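Side-chain contacts in type IV secretion protein Dot (Legionella pneumophila, PDB 6KS5), which acts as a deubiquitinase that regulates the association of polyubiquitin chains with the Legionella phagosome: residues A[118-123]-A[200-205]; A[131-136]-A[152-157]; A[162-167]-A[185-190]. All blocks are in the same frame, centred on the assembly; numbering follows the deposited sequence.

Contact 1: residues A[118-123]-A[200-205]; sequences AVKAEM and YWDAEG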
loop_
_atom_site.group_PDB
_atom_site.type_symbol
_atom_site.label_atom_id
_atom_site.label_comp_id
_atom_site.label_asym_id
_atom_site.label_seq_id
_atom_site.Cartn_x
_atom_site.Cartn_y
_atom_site.Cartn_z
ATOM N N ALA A 118 -2.712 -16.933 -10.373
ATOM C CA ALA A 118 -3.946 -16.422 -10.965
ATOM C C ALA A 118 -3.927 -14.901 -11.038
ATOM O O ALA A 118 -4.183 -14.316 -12.097
ATOM C CB ALA A 118 -5.152 -16.907 -10.163
ATOM N N VAL A 119 -3.627 -14.244 -9.917
ATOM C CA VAL A 119 -3.487 -12.791 -9.917
ATOM C C VAL A 119 -2.349 -12.371 -10.839
ATOM O O VAL A 119 -2.440 -11.359 -11.544
ATOM C CB VAL A 119 -3.279 -12.280 -8.479
ATOM C CG1 VAL A 119 -2.752 -10.852 -8.476
ATOM C CG2 VAL A 119 -4.578 -12.381 -7.690
ATOM N N LYS A 120 -1.268 -13.157 -10.866
ATOM C CA LYS A 120 -0.141 -12.858 -11.746
ATOM C C LYS A 120 -0.578 -12.781 -13.203
ATOM O O LYS A 120 -0.079 -11.943 -13.964
ATOM C CB LYS A 120 0.951 -13.916 -11.576
ATOM C CG LYS A 120 2.121 -13.792 -12.556
ATOM C CD LYS A 120 2.904 -15.099 -12.650
ATOM C CE LYS A 120 4.387 -14.892 -12.380
ATOM N NZ LYS A 120 5.149 -16.176 -12.370
ATOM N N ALA A 121 -1.505 -13.647 -13.612
ATOM C CA ALA A 121 -1.978 -13.646 -14.990
ATOM C C ALA A 121 -3.129 -12.668 -15.200
ATOM O O ALA A 121 -3.201 -12.014 -16.245
ATOM C CB ALA A 121 -2.403 -15.057 -15.405
ATOM N N GLU A 122 -4.028 -12.548 -14.223
ATOM C CA GLU A 122 -5.147 -11.620 -14.339
ATOM C C GLU A 122 -4.715 -10.161 -14.270
ATOM O O GLU A 122 -5.522 -9.280 -14.593
ATOM C CB GLU A 122 -6.182 -11.904 -13.247
ATOM N N MET A 123 -3.474 -9.886 -13.869
ATOM C CA MET A 123 -2.982 -8.522 -13.738
ATOM C C MET A 123 -2.392 -7.978 -15.027
ATOM O O MET A 123 -1.962 -6.822 -15.057
ATOM C CB MET A 123 -1.932 -8.438 -12.634
ATOM C CG MET A 123 -1.892 -7.087 -11.965
ATOM S SD MET A 123 -1.235 -7.208 -10.305
ATOM C CE MET A 123 0.463 -7.549 -10.646
ATOM N N TYR A 200 8.898 -11.246 -19.555
ATOM C CA TYR A 200 9.542 -10.569 -18.438
ATOM C C TYR A 200 8.718 -10.719 -17.172
ATOM O O TYR A 200 9.267 -10.960 -16.090
ATOM C CB TYR A 200 9.750 -9.093 -18.764
ATOM C CG TYR A 200 10.102 -8.263 -17.557
ATOM C CD1 TYR A 200 11.330 -8.407 -16.937
ATOM C CD2 TYR A 200 9.206 -7.336 -17.032
ATOM C CE1 TYR A 200 11.663 -7.653 -15.833
ATOM C CE2 TYR A 200 9.530 -6.573 -15.923
ATOM C CZ TYR A 200 10.763 -6.737 -15.327
ATOM O OH TYR A 200 11.112 -5.991 -14.223
ATOM N N TRP A 201 7.393 -10.619 -17.302
ATOM C CA TRP A 201 6.506 -10.597 -16.144
ATOM C C TRP A 201 6.528 -11.926 -15.398
ATOM O O TRP A 201 6.764 -11.967 -14.184
ATOM C CB TRP A 201 5.084 -10.262 -16.591
ATOM C CG TRP A 201 4.170 -9.959 -15.463
ATOM C CD1 TRP A 201 3.119 -10.712 -15.032
ATOM C CD2 TRP A 201 4.222 -8.814 -14.611
ATOM N NE1 TRP A 201 2.513 -10.105 -13.962
ATOM C CE2 TRP A 201 3.176 -8.938 -13.681
ATOM C CE3 TRP A 201 5.055 -7.695 -14.544
ATOM C CZ2 TRP A 201 2.935 -7.980 -12.700
ATOM C CZ3 TRP A 201 4.821 -6.748 -13.565
ATOM C CH2 TRP A 201 3.765 -6.892 -12.656
ATOM N N ASP A 202 6.267 -13.030 -16.109
ATOM C CA ASP A 202 6.178 -14.328 -15.453
ATOM C C ASP A 202 7.525 -14.808 -14.944
ATOM O O ASP A 202 7.567 -15.668 -14.056
ATOM C CB ASP A 202 5.592 -15.377 -16.398
ATOM C CG ASP A 202 4.143 -15.101 -16.761
ATOM O OD1 ASP A 202 3.354 -14.661 -15.888
ATOM O OD2 ASP A 202 3.788 -15.338 -17.935
ATOM N N ALA A 203 8.623 -14.285 -15.486
ATOM C CA ALA A 203 9.934 -14.717 -15.022
ATOM C C ALA A 203 10.328 -13.975 -13.754
ATOM O O ALA A 203 10.499 -14.586 -12.693
ATOM C CB ALA A 203 10.987 -14.516 -16.118
ATOM N N GLU A 204 10.464 -12.654 -13.844
ATOM C CA GLU A 204 10.885 -11.880 -12.684
ATOM C C GLU A 204 10.139 -10.572 -12.482
ATOM O O GLU A 204 10.364 -9.927 -11.455
ATOM C CB GLU A 204 12.392 -11.586 -12.764
ATOM C CG GLU A 204 12.867 -11.139 -14.134
ATOM C CD GLU A 204 14.237 -10.498 -14.083
ATOM O OE1 GLU A 204 14.492 -9.733 -13.125
ATOM O OE2 GLU A 204 15.055 -10.759 -14.996
ATOM N N GLY A 205 9.270 -10.153 -13.403
ATOM C CA GLY A 205 8.610 -8.865 -13.249
ATOM C C GLY A 205 7.589 -8.851 -12.126
ATOM O O GLY A 205 7.533 -7.903 -11.336
#
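Trp201 and Lys120 meet where the end of helix 117-122 lies against helix 193-214. The indole NE1 of Trp201 gives a hydrogen bond to the backbone O of Lys120, at 3.2 Å. The oxygen sits near the indole plane and offers a lone pair, but the bond is bent, with an angle of 135° at the hydrogen. The Lys120 side chain runs past the indole in the opposite direction. It starts with CG anti to the backbone N (chi1 174°), and a bend at chi3 helps bring its end to Asp202. There NZ of Lys120 donates to the backbone O of Asp202, at 3.0 Å. The carboxylate lies beside the lysine chain, with OD1 of Asp202 3.3 Å from CD of Lys120. Just past the end of helix 117-122, CE of Met123 touches the indole edge at CZ2 of Trp201.

In the next shell, Lys198 forms a salt bridge with Asp202 OD2. Tyr206 takes side-chain contacts from Val119 and Met123 and also meets the Trp201 ring. Both cross-helix hydrogen bonds end on main-chain carbonyls. The join therefore does not rest on an ion pair, although the nearby Asp202 carboxylate would probably help to stabilise the lysine charge.

Contact 2: residues A[131-136]-A[152-157]; sequences FSAFKN and TEFGAL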
loop_
_atom_site.group_PDB
_atom_site.type_symbol
_atom_site.label_atom_id
_atom_site.label_comp_id
_atom_site.label_asym_id
_atom_site.label_seq_id
_atom_site.Cartn_x
_atom_site.Cartn_y
_atom_site.Cartn_z
ATOM N N PHE A 131 0.136 -4.883 -19.605
ATOM C CA PHE A 131 0.239 -4.676 -21.046
ATOM C C PHE A 131 -0.049 -3.227 -21.417
ATOM O O PHE A 131 0.647 -2.637 -22.252
ATOM C CB PHE A 131 -0.725 -5.602 -21.782
ATOM C CG PHE A 131 -0.267 -7.022 -21.860
ATOM C CD1 PHE A 131 1.083 -7.331 -21.879
ATOM C CD2 PHE A 131 -1.191 -8.052 -21.921
ATOM C CE1 PHE A 131 1.502 -8.644 -21.957
ATOM C CE2 PHE A 131 -0.781 -9.367 -22.001
ATOM C CZ PHE A 131 0.571 -9.666 -22.018
ATOM N N SER A 132 -1.089 -2.641 -20.820
ATOM C CA SER A 132 -1.419 -1.257 -21.137
ATOM C C SER A 132 -0.460 -0.291 -20.457
ATOM O O SER A 132 -0.025 0.691 -21.070
ATOM C CB SER A 132 -2.870 -0.959 -20.752
ATOM O OG SER A 132 -3.736 -1.927 -21.319
ATOM N N ALA A 133 -0.123 -0.547 -19.193
ATOM C CA ALA A 133 0.756 0.367 -18.472
ATOM C C ALA A 133 2.131 0.425 -19.116
ATOM O O ALA A 133 2.720 1.506 -19.246
ATOM C CB ALA A 133 0.870 -0.053 -17.005
ATOM N N PHE A 134 2.654 -0.727 -19.543
ATOM C CA PHE A 134 3.971 -0.755 -20.164
ATOM C C PHE A 134 3.945 -0.088 -21.530
ATOM O O PHE A 134 4.780 0.773 -21.828
ATOM C CB PHE A 134 4.464 -2.194 -20.278
ATOM C CG PHE A 134 5.091 -2.722 -19.018
ATOM C CD1 PHE A 134 4.806 -2.146 -17.790
ATOM C CD2 PHE A 134 5.965 -3.789 -19.064
ATOM C CE1 PHE A 134 5.378 -2.629 -16.634
ATOM C CE2 PHE A 134 6.543 -4.274 -17.914
ATOM C CZ PHE A 134 6.248 -3.697 -16.698
ATOM N N LYS A 135 2.992 -0.476 -22.376
ATOM C CA LYS A 135 2.863 0.174 -23.673
ATOM C C LYS A 135 2.724 1.681 -23.516
ATOM O O LYS A 135 3.405 2.452 -24.205
ATOM C CB LYS A 135 1.672 -0.409 -24.429
ATOM C CG LYS A 135 1.933 -1.797 -24.983
ATOM C CD LYS A 135 0.774 -2.282 -25.826
ATOM C CE LYS A 135 0.474 -3.742 -25.541
ATOM N NZ LYS A 135 -0.639 -4.239 -26.394
ATOM N N ASN A 136 1.865 2.120 -22.592
ATOM C CA ASN A 136 1.762 3.542 -22.292
ATOM C C ASN A 136 3.105 4.113 -21.868
ATOM O O ASN A 136 3.466 5.225 -22.267
ATOM C CB ASN A 136 0.724 3.782 -21.196
ATOM C CG ASN A 136 -0.688 3.602 -21.685
ATOM O OD1 ASN A 136 -0.946 3.646 -22.885
ATOM N ND2 ASN A 136 -1.616 3.403 -20.757
ATOM N N THR A 152 2.298 8.927 -11.388
ATOM C CA THR A 152 1.037 8.477 -11.947
ATOM C C THR A 152 0.474 7.330 -11.110
ATOM O O THR A 152 1.112 6.823 -10.181
ATOM C CB THR A 152 1.219 8.060 -13.407
ATOM O OG1 THR A 152 2.190 7.007 -13.494
ATOM C CG2 THR A 152 1.684 9.243 -14.242
ATOM N N GLU A 153 -0.744 6.912 -11.463
ATOM C CA GLU A 153 -1.381 5.761 -10.834
ATOM C C GLU A 153 -0.545 4.491 -10.946
ATOM O O GLU A 153 -0.749 3.560 -10.161
ATOM C CB GLU A 153 -2.758 5.514 -11.460
ATOM C CG GLU A 153 -2.790 5.609 -12.989
ATOM C CD GLU A 153 -2.774 7.043 -13.512
ATOM O OE1 GLU A 153 -2.774 7.981 -12.680
ATOM O OE2 GLU A 153 -2.742 7.229 -14.753
ATOM N N PHE A 154 0.368 4.407 -11.912
ATOM C CA PHE A 154 1.214 3.231 -12.060
ATOM C C PHE A 154 2.608 3.433 -11.474
ATOM O O PHE A 154 3.538 2.714 -11.851
ATOM C CB PHE A 154 1.324 2.833 -13.532
ATOM C CG PHE A 154 0.011 2.488 -14.181
ATOM C CD1 PHE A 154 -0.596 1.260 -13.958
ATOM C CD2 PHE A 154 -0.601 3.381 -15.038
ATOM C CE1 PHE A 154 -1.793 0.937 -14.571
ATOM C CE2 PHE A 154 -1.794 3.064 -15.650
ATOM C CZ PHE A 154 -2.390 1.837 -15.414
ATOM N N GLY A 155 2.766 4.382 -10.550
ATOM C CA GLY A 155 4.099 4.713 -10.070
ATOM C C GLY A 155 4.803 3.539 -9.418
ATOM O O GLY A 155 5.978 3.280 -9.686
ATOM N N ALA A 156 4.094 2.811 -8.553
ATOM C CA ALA A 156 4.702 1.669 -7.878
ATOM C C ALA A 156 5.111 0.593 -8.878
ATOM O O ALA A 156 6.165 -0.039 -8.726
ATOM C CB ALA A 156 3.737 1.101 -6.837
ATOM N N LEU A 157 4.292 0.377 -9.911
ATOM C CA LEU A 157 4.625 -0.611 -10.932
ATOM C C LEU A 157 5.754 -0.119 -11.828
ATOM O O LEU A 157 6.615 -0.906 -12.245
ATOM C CB LEU A 157 3.386 -0.941 -11.760
ATOM C CG LEU A 157 3.562 -1.949 -12.892
ATOM C CD1 LEU A 157 3.267 -3.345 -12.394
ATOM C CD2 LEU A 157 2.656 -1.600 -14.064
#
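Ala133 sets its methyl group against Phe154, just before helix 155-160, and Leu157 in its first turn. The motif on that side is a type I beta turn, Thr152 to Gly155, that leads straight into the helix. Phe154 holds the N-cap position. On the other side is the middle of helix 130-140, and the contact is wholly apolar.

The main bump is CB of Ala133. It rests over one face of the Phe154 ring in a CH-pi contact, 3.7 Å from the ring centroid and 16° off the ring normal. The methyl is shifted toward the CD1 and CE1 side, with CD1 of Phe154 at 3.6 Å. Phe154 has CG beside its backbone N and anti to the carbonyl carbon (chi1 -60°), which places the ring beside the alanine; chi2 then turns a face to it. Its ring also touches Lys128 and Ile223, the latter on helix 222-231.

The second bump comes from the other direction. CD2 of Leu157 fits into the hollow between Ala133 and Phe134 on the helix surface. The leucine and phenylalanine side chains cross at about a right angle. Leu157 also packs on Trp201 and Tyr209 of helix 193-214, so it links three helices. In this hollow, CD2 of Leu157 lies 3.8 Å from CB of Ala133 and 3.9 Å from CE1 of Phe134.

Contact 3: residues A[162-167]-A[185-190]; sequences EAFLEY and KYFVGS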
loop_
_atom_site.group_PDB
_atom_site.type_symbol
_atom_site.label_atom_id
_atom_site.label_comp_id
_atom_site.label_asym_id
_atom_site.label_seq_id
_atom_site.Cartn_x
_atom_site.Cartn_y
_atom_site.Cartn_z
ATOM N N GLU A 162 11.650 -0.647 -13.285
ATOM C CA GLU A 162 12.274 0.495 -13.945
ATOM C C GLU A 162 13.340 0.058 -14.941
ATOM O O GLU A 162 13.425 0.601 -16.049
ATOM C CB GLU A 162 12.880 1.432 -12.904
ATOM C CG GLU A 162 13.483 2.706 -13.482
ATOM C CD GLU A 162 13.253 3.907 -12.585
ATOM O OE1 GLU A 162 12.183 3.956 -11.942
ATOM O OE2 GLU A 162 14.130 4.799 -12.523
ATOM N N ALA A 163 14.166 -0.921 -14.563
ATOM C CA ALA A 163 15.274 -1.323 -15.423
ATOM C C ALA A 163 14.773 -1.923 -16.730
ATOM O O ALA A 163 15.264 -1.572 -17.808
ATOM C CB ALA A 163 16.176 -2.309 -14.685
ATOM N N PHE A 164 13.790 -2.823 -16.658
ATOM C CA PHE A 164 13.272 -3.432 -17.879
ATOM C C PHE A 164 12.529 -2.411 -18.731
ATOM O O PHE A 164 12.618 -2.443 -19.963
ATOM C CB PHE A 164 12.362 -4.612 -17.537
ATOM C CG PHE A 164 11.534 -5.099 -18.696
ATOM C CD1 PHE A 164 12.048 -6.019 -19.592
ATOM C CD2 PHE A 164 10.241 -4.631 -18.891
ATOM C CE1 PHE A 164 11.290 -6.464 -20.659
ATOM C CE2 PHE A 164 9.481 -5.070 -19.956
ATOM C CZ PHE A 164 10.005 -5.987 -20.839
ATOM N N LEU A 165 11.787 -1.501 -18.096
ATOM C CA LEU A 165 11.021 -0.528 -18.865
ATOM C C LEU A 165 11.936 0.466 -19.570
ATOM O O LEU A 165 11.684 0.832 -20.723
ATOM C CB LEU A 165 10.024 0.198 -17.959
ATOM C CG LEU A 165 8.712 -0.551 -17.689
ATOM C CD1 LEU A 165 7.926 0.089 -16.546
ATOM C CD2 LEU A 165 7.861 -0.639 -18.948
ATOM N N GLU A 166 13.006 0.908 -18.903
ATOM C CA GLU A 166 13.955 1.805 -19.560
ATOM C C GLU A 166 14.634 1.115 -20.732
ATOM O O GLU A 166 14.790 1.705 -21.810
ATOM C CB GLU A 166 14.994 2.304 -18.561
ATOM C CG GLU A 166 14.530 3.503 -17.759
ATOM C CD GLU A 166 13.912 4.582 -18.630
ATOM O OE1 GLU A 166 14.571 5.020 -19.599
ATOM O OE2 GLU A 166 12.761 4.984 -18.342
ATOM N N TYR A 167 15.041 -0.138 -20.543
ATOM C CA TYR A 167 15.511 -0.923 -21.673
ATOM C C TYR A 167 14.414 -1.064 -22.722
ATOM O O TYR A 167 14.673 -0.926 -23.920
ATOM C CB TYR A 167 15.995 -2.290 -21.194
ATOM C CG TYR A 167 16.584 -3.137 -22.291
ATOM C CD1 TYR A 167 17.860 -2.885 -22.783
ATOM C CD2 TYR A 167 15.865 -4.185 -22.838
ATOM C CE1 TYR A 167 18.400 -3.658 -23.792
ATOM C CE2 TYR A 167 16.392 -4.962 -23.844
ATOM C CZ TYR A 167 17.655 -4.695 -24.320
ATOM O OH TYR A 167 18.165 -5.477 -25.327
ATOM N N LYS A 185 16.834 -11.527 -23.472
ATOM C CA LYS A 185 16.304 -12.878 -23.632
ATOM C C LYS A 185 14.812 -12.854 -23.944
ATOM O O LYS A 185 14.329 -13.640 -24.768
ATOM C CB LYS A 185 16.575 -13.698 -22.370
ATOM C CG LYS A 185 16.330 -12.932 -21.066
ATOM C CD LYS A 185 16.714 -13.752 -19.836
ATOM C CE LYS A 185 15.689 -14.846 -19.554
ATOM N NZ LYS A 185 15.768 -15.355 -18.149
ATOM N N TYR A 186 14.064 -11.952 -23.297
ATOM C CA TYR A 186 12.621 -11.874 -23.501
ATOM C C TYR A 186 12.237 -11.233 -24.829
ATOM O O TYR A 186 11.048 -11.227 -25.167
ATOM C CB TYR A 186 11.953 -11.089 -22.365
ATOM C CG TYR A 186 12.494 -11.356 -20.976
ATOM C CD1 TYR A 186 12.290 -12.580 -20.353
ATOM C CD2 TYR A 186 13.180 -10.371 -20.275
ATOM C CE1 TYR A 186 12.775 -12.826 -19.080
ATOM C CE2 TYR A 186 13.666 -10.606 -19.001
ATOM C CZ TYR A 186 13.461 -11.836 -18.409
ATOM O OH TYR A 186 13.944 -12.081 -17.144
ATOM N N PHE A 187 13.199 -10.696 -25.582
ATOM C CA PHE A 187 12.916 -9.930 -26.791
ATOM C C PHE A 187 13.286 -10.647 -28.082
ATOM O O PHE A 187 12.572 -10.510 -29.077
ATOM C CB PHE A 187 13.638 -8.578 -26.731
ATOM C CG PHE A 187 12.922 -7.549 -25.897
ATOM C CD1 PHE A 187 11.779 -6.924 -26.376
ATOM C CD2 PHE A 187 13.387 -7.209 -24.637
ATOM C CE1 PHE A 187 11.113 -5.978 -25.612
ATOM C CE2 PHE A 187 12.727 -6.263 -23.874
ATOM C CZ PHE A 187 11.588 -5.650 -24.362
ATOM N N VAL A 188 14.378 -11.398 -28.116
ATOM C CA VAL A 188 14.671 -12.203 -29.298
ATOM C C VAL A 188 13.767 -13.432 -29.296
ATOM O O VAL A 188 13.376 -13.941 -28.237
ATOM C CB VAL A 188 16.163 -12.591 -29.358
ATOM C CG1 VAL A 188 17.033 -11.351 -29.549
ATOM C CG2 VAL A 188 16.558 -13.336 -28.101
ATOM N N GLY A 189 13.422 -13.910 -30.490
ATOM C CA GLY A 189 12.453 -14.994 -30.607
ATOM C C GLY A 189 11.082 -14.639 -30.072
ATOM O O GLY A 189 10.370 -15.508 -29.551
ATOM N N SER A 190 10.693 -13.374 -30.191
ATOM C CA SER A 190 9.423 -12.892 -29.676
ATOM C C SER A 190 8.487 -12.571 -30.828
ATOM O O SER A 190 8.901 -11.985 -31.836
ATOM C CB SER A 190 9.607 -11.644 -28.814
ATOM O OG SER A 190 10.279 -10.630 -29.542
#
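Phe164 and Tyr167, one turn apart on helix 162-173, face the loop residues Tyr186 and Phe187 across a wide backbone gap, with the CA atoms of Phe164 and Tyr186 10.2 Å apart. Large aromatic side chains bridge this distance. No hydrogen bond crosses between the segments.

Phe187 is the central piece of an aromatic cluster with Phe164 and Tyr167. Its CE2 touches both rings; the neighbouring CZ adds to the contact with Phe164 and CD2 to that with Tyr167. CE2 of Phe187 lies 3.5 Å from CE1 of Phe164. The two planes are nearly parallel, at 15°, but the rings are slid apart and barely overlap, with centroids 5.7 Å apart. CE1 and CZ of Phe164 meet CE2 and CZ of Phe187, so this is not a full stack.

Tyr167 meets Phe187 differently. Its CE2 is 3.8 Å from CD2 of Phe187, which sits at the edge of the tyrosine ring, near its plane. The planes of these two rings are inclined at 60°. Both helix residues carry CG anti to the backbone N (chi1 167° for Phe164). This sends both rings out toward the loop, splayed apart, so that they meet Phe187 from different directions.

Tyr186 adds a looser contact, with its CD2 4.4 Å from CE1 of Phe164. One face of the Tyr186 ring is covered by CG of Lys185, and its hydroxyl has Glu204 as its polar partner. After Phe187 the chain reverses in a type II beta turn, Phe187 to Ser190, with Gly189 at positive phi.

The cluster joins helix 162-173 to the loop that precedes helix 193-214. That second helix backs the loop: Ala196 touches Phe187, Asn199 touches Tyr186, and Tyr200 stacks on Phe164. Next to the cluster, Leu165 packs on Phe134 and Tyr137 of helix 130-140.

Overall arrangement
The three contacts lie on the same side of the chain's centre, with their own centres 14 to 16 Å apart. Helix 193-214 connects them. Phe134 of contact 2 is a common neighbour: its CE2 is 4.2 Å from CD2 of Tyr200 in contact 1. The same CE2 of Phe134 is 3.7 Å from CE2 of Phe164 in contact 3. Contacts 1 and 3 also touch directly, with CB of Ala203 3.9 Å from CE1 of Tyr186. Contacts 2 and 3 follow one another along the chain, and both fall between the two segments of contact 1. All six segments belong to the helical part of the chain; none lies on the mixed sheet.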